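Local coordinates for periplasmic binding protein (Agrobacterium tumefaciens str. B6, PDB 5L9G) that binds the opine mannopine in the periplasm and probably delivers it to an ABC transporter for uptake into the bacterium, at residues M162-A167 with D175-F180; L168-P173 with R187-A192. All coordinates share one frame; numbering follows the deposited sequence.

Contact 1 (M162-A167 with D175-F180); sequences MIEAAA and DKVYEF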
# COMPACT_ATOMS: atom_id res chain seq x y z
N MET A 162 -5.52 1.41 -8.80
CA MET A 162 -6.85 1.62 -9.39
C MET A 162 -6.80 1.80 -10.91
O MET A 162 -7.63 1.22 -11.62
CB MET A 162 -7.59 2.79 -8.71
CG MET A 162 -7.58 2.71 -7.17
SD MET A 162 -8.47 1.24 -6.54
CE MET A 162 -7.19 0.43 -5.66
N ILE A 163 -5.83 2.60 -11.42
CA ILE A 163 -5.64 2.80 -12.87
C ILE A 163 -5.26 1.46 -13.51
O ILE A 163 -5.82 1.09 -14.54
CB ILE A 163 -4.56 3.89 -13.17
CG1 ILE A 163 -4.85 5.25 -12.45
CG2 ILE A 163 -4.33 4.08 -14.68
CD1 ILE A 163 -6.15 6.02 -12.84
N GLU A 164 -4.32 0.75 -12.88
CA GLU A 164 -3.84 -0.56 -13.35
C GLU A 164 -4.95 -1.59 -13.35
O GLU A 164 -4.98 -2.43 -14.26
CB GLU A 164 -2.65 -1.04 -12.51
CG GLU A 164 -1.43 -0.14 -12.53
CD GLU A 164 -1.35 0.84 -11.37
OE1 GLU A 164 -0.22 1.11 -10.89
OE2 GLU A 164 -2.40 1.36 -10.95
N ALA A 165 -5.88 -1.53 -12.34
CA ALA A 165 -7.03 -2.44 -12.23
C ALA A 165 -7.88 -2.33 -13.49
O ALA A 165 -8.26 -3.34 -14.06
CB ALA A 165 -7.86 -2.11 -10.99
N ALA A 166 -8.12 -1.09 -13.96
CA ALA A 166 -8.89 -0.82 -15.17
C ALA A 166 -8.18 -1.38 -16.41
O ALA A 166 -8.85 -2.00 -17.24
CB ALA A 166 -9.14 0.67 -15.32
N ALA A 167 -6.84 -1.22 -16.50
CA ALA A 167 -6.04 -1.77 -17.62
C ALA A 167 -6.21 -3.30 -17.66
O ALA A 167 -6.52 -3.84 -18.71
CB ALA A 167 -4.57 -1.41 -17.45
N ASP A 175 1.67 -9.00 -17.27
CA ASP A 175 3.05 -8.61 -17.58
C ASP A 175 3.14 -7.41 -18.56
O ASP A 175 4.25 -6.98 -18.89
CB ASP A 175 3.84 -9.84 -18.10
CG ASP A 175 3.35 -10.45 -19.41
OD1 ASP A 175 2.16 -10.26 -19.77
OD2 ASP A 175 4.15 -11.16 -20.06
N LYS A 176 1.98 -6.91 -19.05
CA LYS A 176 1.91 -5.80 -20.01
C LYS A 176 1.15 -4.56 -19.46
O LYS A 176 0.91 -3.61 -20.20
CB LYS A 176 1.29 -6.25 -21.35
CG LYS A 176 2.00 -7.43 -22.02
CD LYS A 176 2.94 -6.99 -23.12
CE LYS A 176 3.56 -8.16 -23.84
NZ LYS A 176 4.65 -8.80 -23.05
N VAL A 177 0.76 -4.57 -18.18
CA VAL A 177 0.02 -3.45 -17.58
C VAL A 177 0.64 -2.09 -17.92
O VAL A 177 -0.06 -1.18 -18.38
CB VAL A 177 -0.16 -3.62 -16.03
CG1 VAL A 177 -0.66 -2.33 -15.38
CG2 VAL A 177 -1.09 -4.77 -15.71
N TYR A 178 1.94 -1.96 -17.67
CA TYR A 178 2.61 -0.67 -17.82
C TYR A 178 3.04 -0.37 -19.24
O TYR A 178 3.24 0.80 -19.57
CB TYR A 178 3.75 -0.54 -16.82
CG TYR A 178 3.23 -0.51 -15.40
CD1 TYR A 178 2.56 0.60 -14.90
CD2 TYR A 178 3.34 -1.63 -14.58
CE1 TYR A 178 2.08 0.63 -13.58
CE2 TYR A 178 2.90 -1.60 -13.25
CZ TYR A 178 2.26 -0.46 -12.76
OH TYR A 178 1.82 -0.43 -11.46
N GLU A 179 3.09 -1.40 -20.12
CA GLU A 179 3.34 -1.20 -21.54
C GLU A 179 2.05 -0.57 -22.11
O GLU A 179 2.12 0.37 -22.89
CB GLU A 179 3.63 -2.54 -22.22
CG GLU A 179 5.04 -3.05 -21.97
CD GLU A 179 5.39 -4.32 -22.72
OE1 GLU A 179 5.07 -4.42 -23.92
OE2 GLU A 179 5.97 -5.23 -22.09
N PHE A 180 0.88 -1.07 -21.67
CA PHE A 180 -0.44 -0.56 -22.07
C PHE A 180 -0.61 0.89 -21.61
O PHE A 180 -1.07 1.72 -22.40
CB PHE A 180 -1.57 -1.44 -21.50
CG PHE A 180 -2.97 -0.97 -21.83
CD1 PHE A 180 -3.50 -1.16 -23.10
CD2 PHE A 180 -3.74 -0.30 -20.89
CE1 PHE A 180 -4.79 -0.72 -23.41
CE2 PHE A 180 -5.02 0.15 -21.20
CZ PHE A 180 -5.54 -0.07 -22.46
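Glu164 and Ala167 meet Val177, Tyr178 and Phe180 at a buried helix-helix packing site, where helix 162-169 lies against the short helix 177-180. The CA atoms of Ala167 and Val177, 6.3 Å apart, mark the closest backbone approach.

The polar part is one hydrogen bond: Tyr178 OH donates to Glu164 OE1 at 2.6 Å, entering the anti lone pair of OE1, on the side away from OE2. OE1 reaches the ring at its edge, and carboxylate and ring planes stand 81° apart. A bend in the Glu164 chain (chi2 96°) turns the carboxylate to the hydroxyl. Val177 CG1 meets Glu164 CG at 3.7 Å and also sits 4.0 Å above the plane of the Tyr178 ring, over its centre, so one methyl packs on both partners. At the other end, Ala167 CB touches Phe180 CD2 at 3.7 Å, meeting the ring obliquely.

Each polar end has further partners: Trp327 NE1 also donates to OE1, Gly161 N to OE2, and the phenol oxygen bonds to Asp323 N. With three donors gathered on it, the buried carboxylate is probably ionised, and these outside bonds would limit rotation of both groups.

Contact 2 (L168-P173 with R187-A192); sequences LALGTP and RKAAIA
Leu170 meets Ala189 and Ala190 through one methyl, CD1, which touches both a side chain and the backbone. Leu170 CD1 lies 4.0 Å from Ala189 CB. With CG placed anti to its own carbonyl carbon (chi1 -73°) and the chain then extended (chi2 168°), the leucine carries its branched end across to helix 184-197. The other methyl stays further off, with CD2 4.6 Å from Ala189 O. Only 84 Å² is buried in total, both sides summed, which agrees with a contact made by the end of one side chain.

The same methyl also rests on backbone. Leu170 CD1 is 3.7 Å from Ala189 O and 3.9 Å from Ala190 N, so it lies against the peptide joining the two alanines. Their small side chains are consistent with this approach, and the CA atoms of Leu170 and Ala190 are 7.6 Å apart. These are van der Waals contacts; no hydrogen bond passes between the segments.

Each segment keeps its own backbone bonds. At the C-terminal end of helix 162-169, Gly171 leaves helical geometry with a positive phi of 101° and closes a Schellman motif, in which its N donates to Leu168 O at 3.0 Å; Thr172 OG1 bonds back to Ala167 O. On the other side the helix is regular, with Ala192 N bonded to Lys188 O at 2.9 Å.

Around the contact, Phe180 of helix 177-180 touches Leu170, Thr172 and Ala189, packing against both segments. Leu168 and Ala169 face helix 140-144, while Arg187 and Ile191 lean on helix 324-343. Helices 162-169, 177-180 and 184-197 all belong to the connection between parallel strands 153-156 and 201-205, so the leucine links the turn after helix 162-169 to helix 184-197 within one beta-alpha-beta crossover.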
# COMPACT_ATOMS: atom_id res chain seq x y z
N LEU A 168 -6.13 -3.97 -16.47
CA LEU A 168 -6.35 -5.42 -16.35
C LEU A 168 -7.76 -5.82 -16.77
O LEU A 168 -7.91 -6.78 -17.51
CB LEU A 168 -6.05 -5.90 -14.91
CG LEU A 168 -4.58 -5.93 -14.52
CD1 LEU A 168 -4.44 -6.06 -13.03
CD2 LEU A 168 -3.83 -7.05 -15.27
N ALA A 169 -8.80 -5.07 -16.33
CA ALA A 169 -10.20 -5.33 -16.69
C ALA A 169 -10.42 -5.30 -18.20
O ALA A 169 -11.28 -6.04 -18.70
CB ALA A 169 -11.11 -4.31 -16.05
N LEU A 170 -9.67 -4.43 -18.92
CA LEU A 170 -9.72 -4.27 -20.37
C LEU A 170 -9.10 -5.46 -21.14
O LEU A 170 -9.19 -5.52 -22.36
CB LEU A 170 -9.04 -2.94 -20.77
CG LEU A 170 -9.80 -1.64 -20.44
CD1 LEU A 170 -8.90 -0.44 -20.61
CD2 LEU A 170 -11.04 -1.48 -21.34
N GLY A 171 -8.50 -6.40 -20.40
CA GLY A 171 -7.90 -7.61 -20.97
C GLY A 171 -6.40 -7.57 -21.11
O GLY A 171 -5.82 -8.48 -21.70
N THR A 172 -5.74 -6.52 -20.58
CA THR A 172 -4.29 -6.39 -20.67
C THR A 172 -3.64 -7.51 -19.86
O THR A 172 -3.94 -7.64 -18.68
CB THR A 172 -3.84 -5.01 -20.15
OG1 THR A 172 -4.55 -3.99 -20.84
CG2 THR A 172 -2.34 -4.79 -20.31
N PRO A 173 -2.70 -8.30 -20.44
CA PRO A 173 -2.02 -9.33 -19.62
C PRO A 173 -1.25 -8.66 -18.47
O PRO A 173 -0.77 -7.53 -18.62
CB PRO A 173 -1.09 -10.02 -20.63
CG PRO A 173 -1.61 -9.65 -21.99
CD PRO A 173 -2.20 -8.28 -21.83
N ARG A 187 -3.84 5.04 -21.41
CA ARG A 187 -4.14 5.83 -20.21
C ARG A 187 -5.58 6.35 -20.24
O ARG A 187 -6.27 6.27 -19.24
CB ARG A 187 -3.13 6.97 -20.04
CG ARG A 187 -1.86 6.53 -19.33
CD ARG A 187 -0.94 7.66 -18.91
NE ARG A 187 -0.66 8.62 -19.99
CZ ARG A 187 0.28 8.48 -20.92
NH1 ARG A 187 1.06 7.40 -20.93
NH2 ARG A 187 0.45 9.41 -21.85
N LYS A 188 -6.04 6.81 -21.41
CA LYS A 188 -7.40 7.32 -21.61
C LYS A 188 -8.44 6.19 -21.54
O LYS A 188 -9.51 6.39 -20.97
CB LYS A 188 -7.51 8.10 -22.93
CG LYS A 188 -6.95 9.51 -22.83
CD LYS A 188 -7.23 10.33 -24.09
CE LYS A 188 -6.96 11.80 -23.85
NZ LYS A 188 -7.48 12.65 -24.95
N ALA A 189 -8.12 5.02 -22.13
CA ALA A 189 -9.02 3.86 -22.13
C ALA A 189 -9.24 3.34 -20.69
O ALA A 189 -10.34 2.93 -20.34
CB ALA A 189 -8.45 2.76 -23.00
N ALA A 190 -8.17 3.37 -19.87
CA ALA A 190 -8.20 2.92 -18.48
C ALA A 190 -9.13 3.83 -17.66
O ALA A 190 -9.98 3.34 -16.91
CB ALA A 190 -6.80 2.91 -17.90
N ILE A 191 -9.05 5.16 -17.89
CA ILE A 191 -9.92 6.15 -17.24
C ILE A 191 -11.37 5.98 -17.72
O ILE A 191 -12.29 6.06 -16.89
CB ILE A 191 -9.33 7.58 -17.40
CG1 ILE A 191 -8.16 7.79 -16.41
CG2 ILE A 191 -10.39 8.71 -17.29
CD1 ILE A 191 -8.51 7.86 -14.89
N ALA A 192 -11.57 5.68 -19.03
CA ALA A 192 -12.89 5.43 -19.60
C ALA A 192 -13.55 4.20 -18.95
O ALA A 192 -14.75 4.21 -18.67
CB ALA A 192 -12.79 5.24 -21.11

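In the fold
Both contacts use helix 162-169, and their centres lie about 6 Å apart, but they differ in depth and chemistry. The centre of contact 1 lies about 17 Å, and that of contact 2 about 21 Å, from the centre of the chain. Contact 1 is buried and combines a hydrogen bond with apolar packing. Contact 2 is partly buried, purely van der Waals and much smaller (84 against 231 Å²). Their segments alternate along the chain, so the two successive helices 177-180 and 184-197 both pack on one helix and its C-terminal turn. The two are tied directly: Thr172 OG1 probably bonds Ala167 O at 2.9 Å, and Val177 CG2 packs on Leu168 CD2 at 3.6 Å.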